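Local coordinates for protein 4-oxalmesaconate hydratase (Pseudomonas putida, PDB 5CGZ) that catalyses the zinc-dependent hydration of 4-carboxy-2-hydroxymuconate (oxalomesaconate enol), the third step of gallate degradation, as a hexamer, at residues A[102-113]-A[146-157]. Residues are numbered along the deposited sequence; the frame is centred on the assembly and turned at random.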
ATOM      1  N   TYR A 102     -21.513  -6.300 -23.934  1.00 29.34           N
ATOM      2  CA  TYR A 102     -21.520  -4.886 -23.552  1.00 29.03           C
ATOM      3  C   TYR A 102     -22.226  -4.032 -24.597  1.00 34.00           C
ATOM      4  O   TYR A 102     -23.043  -3.172 -24.260  1.00 32.28           O
ATOM      5  CB  TYR A 102     -20.095  -4.356 -23.370  1.00 32.46           C
ATOM      6  CG  TYR A 102     -19.499  -4.484 -21.977  1.00 31.31           C
ATOM      7  CD1 TYR A 102     -19.690  -3.488 -21.021  1.00 30.25           C
ATOM      8  CD2 TYR A 102     -18.694  -5.573 -21.637  1.00 27.20           C
ATOM      9  CE1 TYR A 102     -19.117  -3.587 -19.745  1.00 31.07           C
ATOM     10  CE2 TYR A 102     -18.111  -5.680 -20.364  1.00 31.43           C
ATOM     11  CZ  TYR A 102     -18.331  -4.684 -19.428  1.00 31.20           C
ATOM     12  OH  TYR A 102     -17.763  -4.784 -18.177  1.00 32.74           O
ATOM     13  N   ARG A 103     -21.883  -4.249 -25.864  1.00 31.10           N
ATOM     14  CA  ARG A 103     -22.462  -3.459 -26.951  1.00 37.29           C
ATOM     15  C   ARG A 103     -23.985  -3.659 -27.021  1.00 37.49           C
ATOM     16  O   ARG A 103     -24.730  -2.723 -27.294  1.00 36.67           O
ATOM     17  CB  ARG A 103     -21.799  -3.822 -28.287  1.00 33.25           C
ATOM     18  CG  ARG A 103     -20.368  -3.290 -28.471  1.00 33.01           C
ATOM     19  CD  ARG A 103     -20.390  -1.826 -28.836  1.00 34.44           C
ATOM     20  NE  ARG A 103     -19.073  -1.202 -28.951  1.00 34.55           N
ATOM     21  CZ  ARG A 103     -18.341  -1.165 -30.064  1.00 39.88           C
ATOM     22  NH1 ARG A 103     -18.777  -1.748 -31.179  1.00 35.74           N
ATOM     23  NH2 ARG A 103     -17.161  -0.544 -30.061  1.00 32.88           N
ATOM     24  N   ARG A 104     -24.441  -4.875 -26.746  1.00 31.29           N
ATOM     25  CA  ARG A 104     -25.868  -5.188 -26.790  1.00 35.53           C
ATOM     26  C   ARG A 104     -26.622  -4.679 -25.556  1.00 37.48           C
ATOM     27  O   ARG A 104     -27.695  -4.097 -25.662  1.00 36.57           O
ATOM     28  CB  ARG A 104     -26.061  -6.701 -26.929  1.00 36.42           C
ATOM     29  CG  ARG A 104     -27.506  -7.141 -27.008  1.00 40.62           C
ATOM     30  CD  ARG A 104     -27.618  -8.659 -27.108  1.00 42.15           C
ATOM     31  NE  ARG A 104     -27.440  -9.326 -25.817  1.00 44.01           N
ATOM     32  CZ  ARG A 104     -26.430 -10.146 -25.528  1.00 44.42           C
ATOM     33  NH1 ARG A 104     -25.494 -10.406 -26.438  1.00 39.08           N
ATOM     34  NH2 ARG A 104     -26.356 -10.711 -24.328  1.00 41.62           N
ATOM     35  N   VAL A 105     -26.053  -4.899 -24.380  1.00 35.38           N
ATOM     36  CA  VAL A 105     -26.728  -4.548 -23.140  1.00 30.90           C
ATOM     37  C   VAL A 105     -26.611  -3.053 -22.810  1.00 34.52           C
ATOM     38  O   VAL A 105     -27.525  -2.467 -22.227  1.00 33.37           O
ATOM     39  CB  VAL A 105     -26.167  -5.385 -21.964  1.00 32.32           C
ATOM     40  CG1 VAL A 105     -26.698  -4.864 -20.624  1.00 28.94           C
ATOM     41  CG2 VAL A 105     -26.507  -6.862 -22.162  1.00 33.06           C
ATOM     42  N   GLN A 106     -25.493  -2.443 -23.194  1.00 30.67           N
ATOM     43  CA  GLN A 106     -25.215  -1.045 -22.848  1.00 33.27           C
ATOM     44  C   GLN A 106     -25.431  -0.773 -21.351  1.00 32.78           C
ATOM     45  O   GLN A 106     -26.192   0.117 -20.972  1.00 32.70           O
ATOM     46  CB  GLN A 106     -26.094  -0.113 -23.690  1.00 35.42           C
ATOM     47  CG  GLN A 106     -25.807  -0.172 -25.197  1.00 32.35           C
ATOM     48  CD  GLN A 106     -24.571   0.626 -25.585  1.00 40.45           C
ATOM     49  OE1 GLN A 106     -24.179   1.560 -24.887  1.00 46.78           O
ATOM     50  NE2 GLN A 106     -23.946   0.253 -26.699  1.00 40.88           N
ATOM     51  N   PRO A 107     -24.757  -1.542 -20.486  1.00 35.69           N
ATOM     52  CA  PRO A 107     -25.055  -1.459 -19.046  1.00 29.16           C
ATOM     53  C   PRO A 107     -24.697  -0.107 -18.420  1.00 31.05           C
ATOM     54  O   PRO A 107     -23.742   0.547 -18.853  1.00 31.10           O
ATOM     55  CB  PRO A 107     -24.197  -2.578 -18.450  1.00 30.83           C
ATOM     56  CG  PRO A 107     -23.031  -2.706 -19.412  1.00 32.00           C
ATOM     57  CD  PRO A 107     -23.626  -2.446 -20.781  1.00 30.22           C
ATOM     58  N   GLU A 108     -25.463   0.299 -17.406  1.00 29.75           N
ATOM     59  CA  GLU A 108     -25.172   1.519 -16.657  1.00 31.88           C
ATOM     60  C   GLU A 108     -24.093   1.286 -15.616  1.00 32.86           C
ATOM     61  O   GLU A 108     -23.433   2.229 -15.176  1.00 31.11           O
ATOM     62  CB  GLU A 108     -26.421   2.051 -15.958  1.00 31.82           C
ATOM     63  CG  GLU A 108     -27.411   2.739 -16.886  1.00 41.10           C
ATOM     64  CD  GLU A 108     -28.578   3.340 -16.116  1.00 48.52           C
ATOM     65  OE1 GLU A 108     -28.457   3.549 -14.875  1.00 43.22           O
ATOM     66  OE2 GLU A 108     -29.618   3.598 -16.748  1.00 46.15           O
ATOM     67  N   PHE A 109     -23.944   0.033 -15.197  1.00 29.29           N
ATOM     68  CA  PHE A 109     -22.870  -0.330 -14.280  1.00 28.01           C
ATOM     69  C   PHE A 109     -22.585  -1.817 -14.408  1.00 34.17           C
ATOM     70  O   PHE A 109     -23.388  -2.566 -14.981  1.00 30.01           O
ATOM     71  CB  PHE A 109     -23.216   0.053 -12.826  1.00 30.66           C
ATOM     72  CG  PHE A 109     -24.401  -0.692 -12.241  1.00 28.31           C
ATOM     73  CD1 PHE A 109     -24.228  -1.922 -11.617  1.00 25.80           C
ATOM     74  CD2 PHE A 109     -25.676  -0.143 -12.287  1.00 29.26           C
ATOM     75  CE1 PHE A 109     -25.311  -2.604 -11.064  1.00 28.72           C
ATOM     76  CE2 PHE A 109     -26.765  -0.814 -11.735  1.00 31.21           C
ATOM     77  CZ  PHE A 109     -26.583  -2.049 -11.126  1.00 30.07           C
ATOM     78  N   VAL A 110     -21.428  -2.231 -13.899  1.00 32.27           N
ATOM     79  CA  VAL A 110     -20.993  -3.621 -13.982  1.00 26.10           C
ATOM     80  C   VAL A 110     -20.566  -4.142 -12.611  1.00 29.62           C
ATOM     81  O   VAL A 110     -19.865  -3.453 -11.868  1.00 28.52           O
ATOM     82  CB  VAL A 110     -19.820  -3.778 -14.964  1.00 25.15           C
ATOM     83  CG1 VAL A 110     -19.508  -5.257 -15.190  1.00 24.95           C
ATOM     84  CG2 VAL A 110     -20.138  -3.082 -16.275  1.00 27.51           C
ATOM     85  N   LEU A 111     -20.988  -5.357 -12.275  1.00 26.93           N
ATOM     86  CA  LEU A 111     -20.528  -6.007 -11.048  1.00 27.44           C
ATOM     87  C   LEU A 111     -19.692  -7.232 -11.403  1.00 31.56           C
ATOM     88  O   LEU A 111     -20.088  -8.029 -12.260  1.00 31.23           O
ATOM     89  CB  LEU A 111     -21.713  -6.426 -10.172  1.00 29.39           C
ATOM     90  CG  LEU A 111     -22.797  -5.391  -9.888  1.00 29.04           C
ATOM     91  CD1 LEU A 111     -23.794  -5.950  -8.893  1.00 29.52           C
ATOM     92  CD2 LEU A 111     -22.166  -4.115  -9.358  1.00 28.84           C
ATOM     93  N   SER A 112     -18.533  -7.385 -10.769  1.00 28.69           N
ATOM     94  CA  SER A 112     -17.754  -8.607 -10.948  1.00 24.42           C
ATOM     95  C   SER A 112     -16.880  -8.846  -9.711  1.00 28.24           C
ATOM     96  O   SER A 112     -17.130  -8.252  -8.656  1.00 29.08           O
ATOM     97  CB  SER A 112     -16.915  -8.541 -12.233  1.00 27.93           C
ATOM     98  OG  SER A 112     -16.453  -9.834 -12.603  1.00 25.59           O
ATOM     99  N   HIS A 113     -15.865  -9.702  -9.843  1.00 27.51           N
ATOM    100  CA  HIS A 113     -15.063 -10.157  -8.692  1.00 29.80           C
ATOM    101  C   HIS A 113     -13.929  -9.204  -8.301  1.00 28.27           C
ATOM    102  O   HIS A 113     -13.544  -8.337  -9.077  1.00 27.42           O
ATOM    103  CB  HIS A 113     -14.449 -11.534  -8.981  1.00 27.76           C
ATOM    104  CG  HIS A 113     -15.455 -12.614  -9.224  1.00 27.70           C
ATOM    105  ND1 HIS A 113     -15.867 -13.488  -8.234  1.00 30.85           N
ATOM    106  CD2 HIS A 113     -16.119 -12.987 -10.341  1.00 29.27           C
ATOM    107  CE1 HIS A 113     -16.743 -14.338  -8.731  1.00 29.08           C
ATOM    108  NE2 HIS A 113     -16.914 -14.057 -10.014  1.00 31.33           N
ATOM    109  N   GLU A 146     -21.096   0.538 -34.986  1.00 44.99           N
ATOM    110  CA  GLU A 146     -21.912   0.142 -33.841  1.00 40.81           C
ATOM    111  C   GLU A 146     -21.893   1.233 -32.773  1.00 42.05           C
ATOM    112  O   GLU A 146     -20.907   1.959 -32.637  1.00 43.15           O
ATOM    113  CB  GLU A 146     -21.414  -1.165 -33.220  1.00 39.82           C
ATOM    114  CG  GLU A 146     -21.641  -2.414 -34.016  1.00 44.44           C
ATOM    115  CD  GLU A 146     -21.439  -3.666 -33.166  1.00 56.79           C
ATOM    116  OE1 GLU A 146     -20.909  -3.554 -32.029  1.00 43.84           O
ATOM    117  OE2 GLU A 146     -21.821  -4.764 -33.626  1.00 60.55           O
ATOM    118  N   LYS A 147     -22.973   1.337 -32.007  1.00 39.45           N
ATOM    119  CA  LYS A 147     -23.022   2.268 -30.885  1.00 43.06           C
ATOM    120  C   LYS A 147     -22.024   1.846 -29.798  1.00 41.98           C
ATOM    121  O   LYS A 147     -22.086   0.720 -29.302  1.00 35.21           O
ATOM    122  CB  LYS A 147     -24.434   2.336 -30.301  1.00 42.15           C
ATOM    123  CG  LYS A 147     -24.568   3.369 -29.202  1.00 47.85           C
ATOM    124  CD  LYS A 147     -25.901   3.266 -28.478  1.00 48.90           C
ATOM    125  CE  LYS A 147     -25.995   4.345 -27.402  1.00 68.92           C
ATOM    126  NZ  LYS A 147     -27.002   4.007 -26.354  1.00 78.89           N
ATOM    127  N   ILE A 148     -21.103   2.737 -29.438  1.00 36.99           N
ATOM    128  CA  ILE A 148     -20.083   2.396 -28.453  1.00 36.22           C
ATOM    129  C   ILE A 148     -20.644   2.453 -27.037  1.00 37.94           C
ATOM    130  O   ILE A 148     -21.699   3.039 -26.785  1.00 41.01           O
ATOM    131  CB  ILE A 148     -18.853   3.331 -28.537  1.00 33.88           C
ATOM    132  CG1 ILE A 148     -19.217   4.749 -28.086  1.00 33.79           C
ATOM    133  CG2 ILE A 148     -18.273   3.335 -29.947  1.00 31.60           C
ATOM    134  CD1 ILE A 148     -18.057   5.716 -28.122  1.00 35.52           C
ATOM    135  N   VAL A 149     -19.925   1.827 -26.117  1.00 37.66           N
ATOM    136  CA  VAL A 149     -20.229   1.896 -24.695  1.00 34.74           C
ATOM    137  C   VAL A 149     -19.641   3.186 -24.108  1.00 34.08           C
ATOM    138  O   VAL A 149     -18.618   3.684 -24.595  1.00 31.56           O
ATOM    139  CB  VAL A 149     -19.672   0.648 -23.977  1.00 36.32           C
ATOM    140  CG1 VAL A 149     -19.384   0.923 -22.518  1.00 39.18           C
ATOM    141  CG2 VAL A 149     -20.633  -0.527 -24.155  1.00 37.10           C
ATOM    142  N   GLY A 150     -20.293   3.737 -23.085  1.00 33.10           N
ATOM    143  CA  GLY A 150     -19.780   4.919 -22.400  1.00 31.64           C
ATOM    144  C   GLY A 150     -18.784   4.537 -21.308  1.00 35.75           C
ATOM    145  O   GLY A 150     -17.821   3.814 -21.570  1.00 32.91           O
ATOM    146  N   ALA A 151     -19.022   5.002 -20.083  1.00 34.02           N
ATOM    147  CA  ALA A 151     -18.135   4.688 -18.962  1.00 34.21           C
ATOM    148  C   ALA A 151     -18.926   4.210 -17.753  1.00 28.69           C
ATOM    149  O   ALA A 151     -18.937   4.873 -16.722  1.00 30.72           O
ATOM    150  CB  ALA A 151     -17.282   5.910 -18.591  1.00 26.79           C
ATOM    151  N   PRO A 152     -19.604   3.059 -17.877  1.00 29.15           N
ATOM    152  CA  PRO A 152     -20.361   2.560 -16.723  1.00 31.78           C
ATOM    153  C   PRO A 152     -19.424   2.243 -15.566  1.00 31.07           C
ATOM    154  O   PRO A 152     -18.377   1.639 -15.792  1.00 32.13           O
ATOM    155  CB  PRO A 152     -21.036   1.284 -17.254  1.00 32.90           C
ATOM    156  CG  PRO A 152     -20.154   0.848 -18.413  1.00 28.33           C
ATOM    157  CD  PRO A 152     -19.646   2.132 -19.025  1.00 27.65           C
ATOM    158  N   PRO A 153     -19.778   2.676 -14.355  1.00 32.10           N
ATOM    159  CA  PRO A 153     -19.019   2.287 -13.162  1.00 31.12           C
ATOM    160  C   PRO A 153     -18.860   0.769 -13.075  1.00 33.69           C
ATOM    161  O   PRO A 153     -19.750   0.016 -13.476  1.00 30.40           O
ATOM    162  CB  PRO A 153     -19.875   2.821 -12.004  1.00 28.97           C
ATOM    163  CG  PRO A 153     -20.606   4.006 -12.600  1.00 32.21           C
ATOM    164  CD  PRO A 153     -20.874   3.618 -14.050  1.00 27.92           C
ATOM    165  N   VAL A 154     -17.711   0.328 -12.584  1.00 30.81           N
ATOM    166  CA  VAL A 154     -17.458  -1.087 -12.361  1.00 25.85           C
ATOM    167  C   VAL A 154     -17.210  -1.295 -10.861  1.00 29.22           C
ATOM    168  O   VAL A 154     -16.513  -0.501 -10.232  1.00 27.12           O
ATOM    169  CB  VAL A 154     -16.248  -1.580 -13.176  1.00 28.16           C
ATOM    170  CG1 VAL A 154     -15.970  -3.062 -12.890  1.00 24.38           C
ATOM    171  CG2 VAL A 154     -16.467  -1.342 -14.674  1.00 23.86           C
ATOM    172  N   TYR A 155     -17.791  -2.345 -10.294  1.00 28.86           N
ATOM    173  CA  TYR A 155     -17.627  -2.640  -8.874  1.00 30.99           C
ATOM    174  C   TYR A 155     -17.223  -4.082  -8.667  1.00 29.85           C
ATOM    175  O   TYR A 155     -17.705  -4.967  -9.372  1.00 27.99           O
ATOM    176  CB  TYR A 155     -18.923  -2.407  -8.092  1.00 26.90           C
ATOM    177  CG  TYR A 155     -19.549  -1.035  -8.209  1.00 27.89           C
ATOM    178  CD1 TYR A 155     -20.439  -0.746  -9.241  1.00 25.94           C
ATOM    179  CD2 TYR A 155     -19.290  -0.047  -7.262  1.00 26.63           C
ATOM    180  CE1 TYR A 155     -21.036   0.501  -9.345  1.00 25.53           C
ATOM    181  CE2 TYR A 155     -19.890   1.213  -7.351  1.00 29.49           C
ATOM    182  CZ  TYR A 155     -20.765   1.474  -8.400  1.00 33.22           C
ATOM    183  OH  TYR A 155     -21.380   2.704  -8.512  1.00 28.44           O
ATOM    184  N   ALA A 156     -16.376  -4.325  -7.674  1.00 26.56           N
ATOM    185  CA  ALA A 156     -16.106  -5.684  -7.228  1.00 26.72           C
ATOM    186  C   ALA A 156     -17.040  -5.996  -6.072  1.00 32.95           C
ATOM    187  O   ALA A 156     -17.046  -5.268  -5.070  1.00 26.78           O
ATOM    188  CB  ALA A 156     -14.651  -5.847  -6.809  1.00 29.27           C
ATOM    189  N   PHE A 157     -17.849  -7.049  -6.211  1.00 28.33           N
ATOM    190  CA  PHE A 157     -18.694  -7.462  -5.095  1.00 31.10           C
ATOM    191  C   PHE A 157     -17.843  -8.272  -4.100  1.00 28.16           C
ATOM    192  O   PHE A 157     -16.652  -8.517  -4.346  1.00 27.50           O
ATOM    193  CB  PHE A 157     -19.941  -8.247  -5.569  1.00 27.23           C
ATOM    194  CG  PHE A 157     -19.679  -9.260  -6.660  1.00 28.10           C
ATOM    195  CD1 PHE A 157     -18.642 -10.180  -6.558  1.00 31.23           C
ATOM    196  CD2 PHE A 157     -20.514  -9.317  -7.780  1.00 29.18           C
ATOM    197  CE1 PHE A 157     -18.425 -11.130  -7.570  1.00 30.45           C
ATOM    198  CE2 PHE A 157     -20.308 -10.252  -8.781  1.00 28.44           C
ATOM    199  CZ  PHE A 157     -19.261 -11.159  -8.682  1.00 28.75           C
TER
HETATM  200  O   HOH W   1     -23.900  -1.127 -30.055  1.00 48.07           O
HETATM  201  O   HOH W   2     -23.112   2.816 -22.576  1.00 44.69           O
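The F157 ring turns its edge to one face of H113 in a T-shaped stack, centroids 4.9 Å apart and planes at 81°, its CE1 nearest the imidazole. Over one face of the F157 ring, close above its centre, sits the carbonyl O of S112; F157 CG lies between its backbone N and carbonyl carbon (chi1 42°), folding the ring back over the carbonyl that its own N-H binds (F157 N to S112 O, 2.8 Å). At the edge of the Y155 ring lie F109 CB and V110 O, while L111 CD2 packs obliquely against Y155 CD1 at 3.8 Å. Y155 N to V110 O and S112 N to Y155 O continue the parallel ladder begun by V110 N and P153 O (2.8 Å).

Beyond P152, whose CB rests on the carbonyls of P107 and E108, R103 and Q106 meet the incoming loop. R103 is bent at chi2 (-78°), and its NH1 reaches E146 OE1 on the anti side at 2.9 Å, in a salt bridge; NE bonds A137 O and NH1 also Y142 O. A leucine in place of R103 would probably leave the E146 carboxylate without this cationic mate and take one donor from the A137 carbonyl. Q106 NE2 bonds R103 O and, weakly, K147 O at 3.2 Å, while one water joins those two carbonyls and another links Q106 OE1 to G150 N.

Helix 122-138 connects strands 110-112 and 154-157, making a beta-alpha-beta crossover in the Rossmann-like sheet, with H113 at the strand end beside zinc ligands D13 and H123.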